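Local coordinates for protein laccase (PDB 3V9E) that is a multicopper oxidase that probably couples the oxidation of hydroquinone-type phenols to the reduction of dioxygen to water, in the breakdown and detoxification of lignin products, at residues E69-V74 and I109-N114; D281-T286 and E316-A321; F402-N407 and E534-Q539. All blocks are in the same frame, centred on the assembly; numbering follows the deposited sequence.

Contact 1: residues E69-V74 and I109-N114; sequences EYWLSV and IIHVTN. With NAG (2-acetamido-2-deoxy-beta-D-glucopyranose), chain K.
Trp-71 and His-111 lie side by side on one face of a parallel strand pair, their rings forming an offset stack. The centroids of the Trp-71 five-membered ring and the imidazole are 4.2 Å apart, the planes 20° from parallel. His-111 CD2 sits over one indole face, offset toward the rim, 3.3 Å from Trp-71 NE1. Trp-71 and Tyr-70 are each modelled in two conformers, one described here. The imidazole is gripped at both nitrogens, which fixes its rotation. NE2 donates to Glu-69 OE2 at 2.7 Å, the carboxylate oxygen lying almost in the ring plane, and ND1 bonds to Thr-154. Glu-69 reaches this position with CG anti to its own backbone N (chi1 -169°) and the chain extended, its OE2 met on the anti side, well out of the carboxylate plane. The neighbouring carboxylate probably favours a protonated imidazole.

The other face is largely apolar. Leu-72 CD1 lies alongside Ile-110 CG2 at 3.8 Å, while the Val-74 and Val-112 side chains cross at a slant, Val-74 CG2 3.9 Å from Val-112 CG1. Tyr-70 CD1 meets Ile-110 CG1 obliquely, and its hydroxyl bonds to Ile-101 O. Between the faces run five regular backbone bonds, among them Leu-72 N to His-111 O at 2.7 Å. A water joins Leu-72 O to Thr-113 OG1, which also bonds to Thr-152 OG1. The chain K N-acetylglucosamine, a protein-borne glycan, donates N2 to Trp-71 O at 2.7 Å.

Strands 67-79 and 107-114 are the inner pair of a four-strand sheet. Strand 152-158 flanks 107-114 and strand 86-91 flanks 67-79, both antiparallel, while the Leu-72 and Val-112 face packs on strands 100-103 and 123-125 of the facing sheet in the first cupredoxin-like domain.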
loop_
_atom_site.group_PDB
_atom_site.type_symbol
_atom_site.label_atom_id
_atom_site.label_comp_id
_atom_site.label_asym_id
_atom_site.label_seq_id
_atom_site.Cartn_x
_atom_site.Cartn_y
_atom_site.Cartn_z
ATOM N N GLU A 69 -3.661 20.730 -8.450
ATOM C CA GLU A 69 -4.513 20.060 -9.346
ATOM C C GLU A 69 -3.728 19.125 -10.271
ATOM O O GLU A 69 -2.721 19.507 -10.842
ATOM C CB GLU A 69 -5.272 21.132 -10.128
ATOM C CG GLU A 69 -6.403 20.580 -10.931
ATOM C CD GLU A 69 -7.329 21.647 -11.491
ATOM O OE1 GLU A 69 -6.848 22.713 -11.861
ATOM O OE2 GLU A 69 -8.532 21.369 -11.635
ATOM N N TYR A 70 -4.252 17.929 -10.499
ATOM C CA TYR A 70 -3.646 16.929 -11.339
ATOM C C TYR A 70 -4.690 16.331 -12.277
ATOM O O TYR A 70 -5.829 16.249 -11.948
ATOM C CB TYR A 70 -3.035 15.825 -10.457
ATOM C CG TYR A 70 -2.165 16.364 -9.267
ATOM C CD1 TYR A 70 -2.785 16.870 -8.139
ATOM C CD2 TYR A 70 -0.780 16.353 -9.274
ATOM C CE1 TYR A 70 -2.096 17.344 -7.042
ATOM C CE2 TYR A 70 -0.060 16.855 -8.169
ATOM C CZ TYR A 70 -0.726 17.356 -7.053
ATOM O OH TYR A 70 -0.035 17.826 -5.929
ATOM N N TRP A 71 -4.273 15.863 -13.462
ATOM C CA TRP A 71 -5.156 15.195 -14.378
ATOM C C TRP A 71 -4.455 13.872 -14.627
ATOM O O TRP A 71 -3.292 13.889 -15.015
ATOM C CB TRP A 71 -5.326 15.967 -15.706
ATOM C CG TRP A 71 -6.249 17.137 -15.620
ATOM C CD1 TRP A 71 -7.571 17.186 -15.999
ATOM C CD2 TRP A 71 -5.914 18.423 -15.149
ATOM N NE1 TRP A 71 -8.086 18.450 -15.768
ATOM C CE2 TRP A 71 -7.071 19.226 -15.251
ATOM C CE3 TRP A 71 -4.736 18.993 -14.649
ATOM C CZ2 TRP A 71 -7.069 20.541 -14.847
ATOM C CZ3 TRP A 71 -4.743 20.272 -14.261
ATOM C CH2 TRP A 71 -5.892 21.046 -14.362
ATOM N N LEU A 72 -5.130 12.765 -14.370
ATOM C CA LEU A 72 -4.610 11.455 -14.612
ATOM C C LEU A 72 -5.532 10.733 -15.549
ATOM O O LEU A 72 -6.759 10.827 -15.472
ATOM C CB LEU A 72 -4.446 10.622 -13.338
ATOM C CG LEU A 72 -3.526 11.154 -12.210
ATOM C CD1 LEU A 72 -3.455 10.238 -10.983
ATOM C CD2 LEU A 72 -2.182 11.290 -12.835
ATOM N N SER A 73 -4.896 9.995 -16.433
ATOM C CA SER A 73 -5.574 9.117 -17.356
ATOM C C SER A 73 -5.185 7.689 -17.134
ATOM O O SER A 73 -4.038 7.303 -17.286
ATOM C CB SER A 73 -5.192 9.482 -18.768
ATOM O OG SER A 73 -5.674 8.530 -19.703
ATOM N N VAL A 74 -6.206 6.867 -16.890
ATOM C CA VAL A 74 -5.982 5.463 -16.694
ATOM C C VAL A 74 -6.047 4.872 -18.071
ATOM O O VAL A 74 -7.122 4.925 -18.741
ATOM C CB VAL A 74 -7.060 4.803 -15.815
ATOM C CG1 VAL A 74 -6.838 3.323 -15.774
ATOM C CG2 VAL A 74 -7.064 5.446 -14.420
ATOM N N ILE A 109 -6.691 18.100 -5.923
ATOM C CA ILE A 109 -7.787 17.872 -6.854
ATOM C C ILE A 109 -7.232 16.998 -7.940
ATOM O O ILE A 109 -6.351 17.419 -8.665
ATOM C CB ILE A 109 -8.269 19.216 -7.449
ATOM C CG1 ILE A 109 -8.747 20.095 -6.312
ATOM C CG2 ILE A 109 -9.406 18.937 -8.398
ATOM C CD1 ILE A 109 -9.209 21.488 -6.766
ATOM N N ILE A 110 -7.669 15.773 -8.033
ATOM C CA ILE A 110 -7.047 14.845 -8.963
ATOM C C ILE A 110 -8.146 14.296 -9.873
ATOM O O ILE A 110 -8.868 13.473 -9.452
ATOM C CB ILE A 110 -6.396 13.685 -8.261
ATOM C CG1 ILE A 110 -5.429 14.190 -7.173
ATOM C CG2 ILE A 110 -5.663 12.798 -9.255
ATOM C CD1 ILE A 110 -4.962 13.195 -6.135
ATOM N N HIS A 111 -8.218 14.802 -11.089
ATOM C CA HIS A 111 -9.164 14.344 -12.117
ATOM C C HIS A 111 -8.694 13.062 -12.691
ATOM O O HIS A 111 -7.622 13.019 -13.268
ATOM C CB HIS A 111 -9.281 15.364 -13.254
ATOM C CG HIS A 111 -9.464 16.760 -12.792
ATOM N ND1 HIS A 111 -10.714 17.289 -12.532
ATOM C CD2 HIS A 111 -8.591 17.754 -12.551
ATOM C CE1 HIS A 111 -10.603 18.540 -12.144
ATOM N NE2 HIS A 111 -9.319 18.842 -12.122
ATOM N N VAL A 112 -9.480 12.001 -12.520
ATOM C CA VAL A 112 -9.124 10.721 -12.983
ATOM C C VAL A 112 -10.119 10.332 -14.066
ATOM O O VAL A 112 -11.253 10.070 -13.795
ATOM C CB VAL A 112 -9.158 9.695 -11.851
ATOM C CG1 VAL A 112 -8.846 8.338 -12.419
ATOM C CG2 VAL A 112 -8.097 10.084 -10.798
ATOM N N THR A 113 -9.624 10.171 -15.274
ATOM C CA THR A 113 -10.445 9.702 -16.409
ATOM C C THR A 113 -10.066 8.288 -16.723
ATOM O O THR A 113 -8.874 7.917 -16.803
ATOM C CB THR A 113 -10.177 10.624 -17.627
ATOM O OG1 THR A 113 -10.558 11.953 -17.301
ATOM C CG2 THR A 113 -11.021 10.144 -18.806
ATOM N N ASN A 114 -11.068 7.439 -16.911
ATOM C CA ASN A 114 -10.851 6.098 -17.142
ATOM C C ASN A 114 -10.860 5.919 -18.626
ATOM O O ASN A 114 -11.898 5.907 -19.252
ATOM C CB ASN A 114 -11.961 5.246 -16.540
ATOM C CG ASN A 114 -11.776 3.831 -16.811
ATOM O OD1 ASN A 114 -10.797 3.394 -17.472
ATOM N ND2 ASN A 114 -12.725 3.028 -16.293
HETATM C C1 NAG K . -2.158 12.423 -18.187
HETATM C C2 NAG K . -1.816 13.895 -18.160
HETATM C C3 NAG K . -3.068 14.673 -18.414
HETATM C C4 NAG K . -3.613 14.217 -19.771
HETATM C C5 NAG K . -3.859 12.741 -19.759
HETATM C C6 NAG K . -4.432 12.261 -21.096
HETATM C C7 NAG K . -0.005 14.210 -16.539
HETATM C C8 NAG K . 0.279 14.412 -15.087
HETATM N N2 NAG K . -1.325 14.160 -16.806
HETATM O O3 NAG K . -2.666 15.996 -18.425
HETATM O O4 NAG K . -4.777 14.988 -20.013
HETATM O O5 NAG K . -2.646 12.021 -19.472
HETATM O O6 NAG K . -3.544 12.547 -22.167
HETATM O O7 NAG K . 0.894 14.119 -17.385
HETATM O O HOH W 1 -8.271 13.422 -16.322
#

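Contact 2: residues D281-T286 and E316-A321; sequences DNHTLT and EANAAA
His-283 and Ala-319 make the tight part of this contact. The Ala-319 methyl, directed at the 281-286 segment, meets the imidazole obliquely, with CB 3.5 Å from His-283 CE1 and almost as near NE2. The ring also turns to the other backbone: Glu-316 O lies at its edge, near the imidazole plane, 3.7 Å from His-283 CD2. With CG beside the backbone N (chi1 -66°), the ring folds back on its own chain, and ND1 donates to Asp-281 O at 2.8 Å with a nearly straight N-H...O angle of 174°. NE2 is bonded to the hydroxyl of Tyr-349, which also bonds to Ala-319 N. Both ring nitrogens of this buried histidine are therefore satisfied and its rotation is fixed, with Tyr-324 meeting it edge-to-face.

Toward Thr-284 the packing gives way to water. One water accepts from Thr-284 N and donates to Glu-316 O at 2.9 Å; a second donates to Thr-284 O at 2.8 Å and accepts from Glu-316 N. The two backbones thus stay linked after they have parted too far to bond directly. On the exposed margin Asn-282, in one of its two conformers, lays ND2 3.6 Å from Ala-319 CB. Ala-317 centres an inverse gamma turn that bends the chain past Glu-316.

Thr-286 and Ile-314 still pair directly, so the waters prolong the antiparallel ladder of strands 285-290 and 310-316. The segments hold the connections from strand 276-280 to 285-290 and from 310-316 to 323-327, each passing between the two sheets, at one end of the beta sandwich of the second cupredoxin-like domain.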
loop_
_atom_site.group_PDB
_atom_site.type_symbol
_atom_site.label_atom_id
_atom_site.label_comp_id
_atom_site.label_asym_id
_atom_site.label_seq_id
_atom_site.Cartn_x
_atom_site.Cartn_y
_atom_site.Cartn_z
ATOM N N ASP A 281 24.322 -3.192 -0.132
ATOM C CA ASP A 281 25.541 -3.815 0.393
ATOM C C ASP A 281 26.448 -2.717 0.961
ATOM O O ASP A 281 26.618 -1.649 0.383
ATOM C CB ASP A 281 26.316 -4.564 -0.684
ATOM C CG ASP A 281 25.617 -5.774 -1.206
ATOM O OD1 ASP A 281 24.603 -6.219 -0.633
ATOM O OD2 ASP A 281 26.169 -6.322 -2.230
ATOM N N ASN A 282 27.047 -3.056 2.086
ATOM C CA ASN A 282 28.023 -2.239 2.801
ATOM C C ASN A 282 27.527 -0.857 3.163
ATOM O O ASN A 282 28.302 0.025 3.462
ATOM C CB ASN A 282 29.361 -2.229 2.076
ATOM C CG ASN A 282 30.483 -1.829 2.980
ATOM O OD1 ASN A 282 30.713 -2.440 4.031
ATOM N ND2 ASN A 282 31.169 -0.791 2.600
ATOM N N HIS A 283 26.195 -0.727 3.199
ATOM C CA HIS A 283 25.558 0.448 3.753
ATOM C C HIS A 283 24.536 0.080 4.826
ATOM O O HIS A 283 23.953 -1.016 4.865
ATOM C CB HIS A 283 24.922 1.267 2.654
ATOM C CG HIS A 283 25.890 1.876 1.685
ATOM N ND1 HIS A 283 26.606 1.124 0.767
ATOM C CD2 HIS A 283 26.279 3.162 1.490
ATOM C CE1 HIS A 283 27.311 1.927 0.003
ATOM N NE2 HIS A 283 27.165 3.164 0.437
ATOM N N THR A 284 24.367 1.056 5.708
ATOM C CA THR A 284 23.414 1.042 6.800
ATOM C C THR A 284 22.210 1.936 6.446
ATOM O O THR A 284 22.343 3.002 5.782
ATOM C CB THR A 284 24.143 1.563 8.059
ATOM O OG1 THR A 284 25.022 0.486 8.462
ATOM C CG2 THR A 284 23.269 1.742 9.192
ATOM N N LEU A 285 21.076 1.467 6.868
ATOM C CA LEU A 285 19.826 2.192 6.701
ATOM C C LEU A 285 19.463 2.779 8.029
ATOM O O LEU A 285 19.305 1.991 8.973
ATOM C CB LEU A 285 18.737 1.226 6.282
ATOM C CG LEU A 285 19.092 0.318 5.089
ATOM C CD1 LEU A 285 17.915 -0.636 4.823
ATOM C CD2 LEU A 285 19.482 1.059 3.849
ATOM N N THR A 286 19.277 4.084 8.114
ATOM C CA THR A 286 18.645 4.692 9.277
ATOM C C THR A 286 17.165 4.899 8.954
ATOM O O THR A 286 16.844 5.723 8.129
ATOM C CB THR A 286 19.284 5.996 9.621
ATOM O OG1 THR A 286 20.628 5.688 9.986
ATOM C CG2 THR A 286 18.577 6.651 10.783
ATOM N N GLU A 316 23.698 7.313 4.455
ATOM C CA GLU A 316 24.862 8.140 4.290
ATOM C C GLU A 316 25.843 7.406 3.363
ATOM O O GLU A 316 26.113 6.243 3.564
ATOM C CB GLU A 316 25.473 8.381 5.663
ATOM C CG GLU A 316 26.498 9.472 5.631
ATOM C CD GLU A 316 27.177 9.608 6.973
ATOM O OE1 GLU A 316 26.630 9.164 7.995
ATOM O OE2 GLU A 316 28.271 10.163 6.951
ATOM N N ALA A 317 26.268 8.106 2.338
ATOM C CA ALA A 317 27.178 7.582 1.333
ATOM C C ALA A 317 28.665 7.662 1.876
ATOM O O ALA A 317 29.463 8.406 1.391
ATOM C CB ALA A 317 27.011 8.313 0.064
ATOM N N ASN A 318 28.944 6.818 2.826
ATOM C CA ASN A 318 30.223 6.811 3.514
ATOM C C ASN A 318 31.044 5.535 3.207
ATOM O O ASN A 318 31.997 5.281 3.879
ATOM C CB ASN A 318 29.991 6.937 5.017
ATOM C CG ASN A 318 29.071 5.853 5.574
ATOM O OD1 ASN A 318 28.483 5.029 4.860
ATOM N ND2 ASN A 318 28.917 5.869 6.879
ATOM N N ALA A 319 30.640 4.715 2.241
ATOM C CA ALA A 319 31.445 3.556 1.874
ATOM C C ALA A 319 32.599 3.955 0.942
ATOM O O ALA A 319 32.673 5.052 0.368
ATOM C CB ALA A 319 30.586 2.505 1.183
ATOM N N ALA A 320 33.514 3.013 0.739
ATOM C CA ALA A 320 34.486 3.188 -0.317
ATOM C C ALA A 320 33.687 3.333 -1.562
ATOM O O ALA A 320 32.693 2.557 -1.758
ATOM C CB ALA A 320 35.358 1.968 -0.433
ATOM N N ALA A 321 34.073 4.318 -2.365
ATOM C CA ALA A 321 33.407 4.571 -3.607
ATOM C C ALA A 321 33.602 3.420 -4.602
ATOM O O ALA A 321 34.719 3.101 -5.011
ATOM C CB ALA A 321 33.873 5.863 -4.217
HETATM O O HOH W 2 26.026 3.684 4.988
HETATM O O HOH W 3 23.967 5.186 6.490
#

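Contact 3: residues F402-N407 and E534-Q539; sequences FTWTIN and EGMAMQ. With NAG (2-acetamido-2-deoxy-beta-D-glucopyranose), chain I.
Trp-404 keeps CG beside its backbone N (chi1 -56°), which swings the indole over to Glu-534, while Glu-534, extended beyond CG (chi2 160°), carries its carboxylate to the indole edge. Trp-404 NE1 donates to the anti lone pair of Glu-534 OE1 at 2.9 Å, with OE1 slightly out of the indole plane. A second bond, Trp-404 N to Glu-534 O at 2.9 Å, ties the backbones, so one glutamate holds both tryptophan nitrogens and fixes the turn of the ring. The indole is sandwiched: Phe-402 CE1 lies 3.4 Å above the plane of the Trp-404 ring, offset toward its rim, and Met-536 SD covers the opposite face in an oblique Met-aromatic contact, 4.3 Å from the five-membered ring centroid. Trp-404 CB touches Met-536 CB at 3.6 Å. Ile-406 CG1 rests 3.5 Å from Ala-537 O. Past it, Asn-407 ND2 is covalently bonded to the chain I N-acetylglucosamine. Phe-402 O is buried without a polar partner.

Gly-535, at positive phi, is the C-prime residue of a Schellman motif ending helix 529-533, with Met-536 N bonded to His-531 O. His-531, His-463 and Cys-526 bind copper; Trp-404 packs on both histidines, and Met-536, probably the engineered residue of this variant, comes within about 3 Å of the metal (nearest atoms), at the axial position of the type 1 site of a cupredoxin-like domain.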
loop_
_atom_site.group_PDB
_atom_site.type_symbol
_atom_site.label_atom_id
_atom_site.label_comp_id
_atom_site.label_asym_id
_atom_site.label_seq_id
_atom_site.Cartn_x
_atom_site.Cartn_y
_atom_site.Cartn_z
ATOM N N PHE A 402 -11.007 -20.764 -4.727
ATOM C CA PHE A 402 -10.462 -20.611 -3.426
ATOM C C PHE A 402 -10.855 -19.261 -2.890
ATOM O O PHE A 402 -10.629 -18.237 -3.549
ATOM C CB PHE A 402 -8.940 -20.647 -3.541
ATOM C CG PHE A 402 -8.234 -20.792 -2.240
ATOM C CD1 PHE A 402 -7.910 -19.662 -1.460
ATOM C CD2 PHE A 402 -7.931 -22.045 -1.755
ATOM C CE1 PHE A 402 -7.286 -19.808 -0.238
ATOM C CE2 PHE A 402 -7.306 -22.190 -0.507
ATOM C CZ PHE A 402 -6.984 -21.058 0.238
ATOM N N THR A 403 -11.415 -19.253 -1.684
ATOM C CA THR A 403 -11.823 -18.011 -1.016
ATOM C C THR A 403 -11.237 -17.968 0.381
ATOM O O THR A 403 -11.013 -18.995 1.019
ATOM C CB THR A 403 -13.340 -17.796 -0.905
ATOM O OG1 THR A 403 -13.945 -18.816 -0.093
ATOM C CG2 THR A 403 -14.010 -17.776 -2.285
ATOM N N TRP A 404 -11.016 -16.748 0.858
ATOM C CA TRP A 404 -10.653 -16.539 2.231
ATOM C C TRP A 404 -11.880 -16.039 2.907
ATOM O O TRP A 404 -12.664 -15.254 2.339
ATOM C CB TRP A 404 -9.530 -15.486 2.416
ATOM C CG TRP A 404 -8.319 -15.814 1.643
ATOM C CD1 TRP A 404 -8.118 -15.489 0.391
ATOM C CD2 TRP A 404 -7.178 -16.525 2.073
ATOM N NE1 TRP A 404 -6.981 -16.014 -0.074
ATOM C CE2 TRP A 404 -6.339 -16.643 0.956
ATOM C CE3 TRP A 404 -6.791 -17.120 3.267
ATOM C CZ2 TRP A 404 -5.138 -17.277 1.004
ATOM C CZ3 TRP A 404 -5.606 -17.764 3.302
ATOM C CH2 TRP A 404 -4.773 -17.831 2.188
ATOM N N THR A 405 -12.055 -16.473 4.149
ATOM C CA THR A 405 -13.155 -16.043 4.925
ATOM C C THR A 405 -12.731 -15.323 6.170
ATOM O O THR A 405 -11.693 -15.621 6.724
ATOM C CB THR A 405 -14.053 -17.235 5.364
ATOM O OG1 THR A 405 -13.256 -18.110 6.149
ATOM C CG2 THR A 405 -14.616 -17.927 4.121
ATOM N N ILE A 406 -13.585 -14.373 6.554
ATOM C CA ILE A 406 -13.517 -13.608 7.787
ATOM C C ILE A 406 -14.785 -13.922 8.590
ATOM O O ILE A 406 -15.921 -13.567 8.177
ATOM C CB ILE A 406 -13.506 -12.105 7.517
ATOM C CG1 ILE A 406 -12.308 -11.776 6.549
ATOM C CG2 ILE A 406 -13.339 -11.395 8.845
ATOM C CD1 ILE A 406 -10.893 -12.093 6.974
ATOM N N ASN A 407 -14.605 -14.634 9.704
ATOM C CA ASN A 407 -15.732 -15.187 10.446
ATOM C C ASN A 407 -16.712 -15.862 9.522
ATOM O O ASN A 407 -17.896 -15.560 9.508
ATOM C CB ASN A 407 -16.364 -14.097 11.326
ATOM C CG ASN A 407 -15.752 -14.069 12.661
ATOM O OD1 ASN A 407 -14.530 -14.136 12.791
ATOM N ND2 ASN A 407 -16.584 -13.983 13.715
ATOM N N GLU A 534 -9.783 -12.797 -3.590
ATOM C CA GLU A 534 -10.338 -14.018 -3.025
ATOM C C GLU A 534 -11.131 -13.723 -1.755
ATOM O O GLU A 534 -11.447 -14.647 -1.026
ATOM C CB GLU A 534 -9.256 -15.030 -2.784
ATOM C CG GLU A 534 -8.705 -15.509 -4.116
ATOM C CD GLU A 534 -7.390 -16.116 -4.088
ATOM O OE1 GLU A 534 -6.816 -16.269 -2.987
ATOM O OE2 GLU A 534 -6.890 -16.458 -5.210
ATOM N N GLY A 535 -11.383 -12.450 -1.453
ATOM C CA GLY A 535 -12.217 -12.056 -0.357
ATOM C C GLY A 535 -11.655 -11.884 1.042
ATOM O O GLY A 535 -12.458 -11.746 2.024
ATOM N N MET A 536 -10.318 -11.832 1.170
ATOM C CA MET A 536 -9.706 -11.694 2.460
ATOM C C MET A 536 -9.839 -10.237 2.923
ATOM O O MET A 536 -8.903 -9.458 2.868
ATOM C CB MET A 536 -8.252 -12.153 2.465
ATOM C CG MET A 536 -7.797 -12.286 3.884
ATOM S SD MET A 536 -6.215 -13.125 3.936
ATOM C CE MET A 536 -5.689 -12.633 5.575
ATOM N N ALA A 537 -11.041 -9.880 3.313
ATOM C CA ALA A 537 -11.319 -8.531 3.642
ATOM C C ALA A 537 -12.551 -8.414 4.480
ATOM O O ALA A 537 -13.481 -9.304 4.413
ATOM C CB ALA A 537 -11.502 -7.734 2.345
ATOM N N MET A 538 -12.653 -7.274 5.142
ATOM C CA MET A 538 -13.897 -6.868 5.800
ATOM C C MET A 538 -13.957 -5.345 5.822
ATOM O O MET A 538 -13.119 -4.680 5.200
ATOM C CB MET A 538 -13.957 -7.496 7.182
ATOM C CG MET A 538 -12.743 -7.189 8.068
ATOM S SD MET A 538 -12.750 -5.519 8.765
ATOM C CE MET A 538 -14.188 -5.509 9.844
ATOM N N GLN A 539 -14.987 -4.765 6.432
ATOM C CA GLN A 539 -15.068 -3.335 6.528
ATOM C C GLN A 539 -15.771 -2.940 7.766
ATOM O O GLN A 539 -16.715 -3.619 8.201
ATOM C CB GLN A 539 -15.730 -2.761 5.294
ATOM C CG GLN A 539 -17.212 -3.084 5.108
ATOM C CD GLN A 539 -17.722 -2.671 3.723
ATOM O OE1 GLN A 539 -17.780 -1.511 3.373
ATOM N NE2 GLN A 539 -18.067 -3.638 2.937
HETATM C C1 NAG I . -15.955 -14.022 15.023
HETATM C C2 NAG I . -16.691 -13.104 16.021
HETATM C C3 NAG I . -16.177 -13.276 17.444
HETATM C C4 NAG I . -16.233 -14.728 17.874
HETATM C C5 NAG I . -15.446 -15.532 16.817
HETATM C C6 NAG I . -15.425 -16.999 17.245
HETATM C C7 NAG I . -17.599 -10.938 15.174
HETATM C C8 NAG I . -17.239 -9.513 14.850
HETATM N N2 NAG I . -16.621 -11.695 15.654
HETATM O O3 NAG I . -16.950 -12.392 18.238
HETATM O O4 NAG I . -15.538 -14.976 19.076
HETATM O O5 NAG I . -16.063 -15.347 15.523
HETATM O O6 NAG I . -16.765 -17.425 17.125
HETATM O O7 NAG I . -18.708 -11.327 14.849
#

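The three contacts touch nowhere; their centres are 31 to 42 Å apart, contacts 2 and 3 on opposite sides of the protein's centre. Contact 3 is buried, whereas contacts 1 and 2 are partly exposed. Contact 1 joins adjacent strands within one sheet, with regular backbone pairing; contact 2 joins two inter-sheet loops by one histidine-alanine packing and a pair of bridging waters; contact 3 sets an edge strand against a helix end and the strand that follows. Histidine is a polar anchor in the first two, bound to carboxylate or carbonyl, while around contact 3 histidines bind copper. A sugar leans on contact 1, while the strand of contact 3 runs into the glycosylated Asn-407.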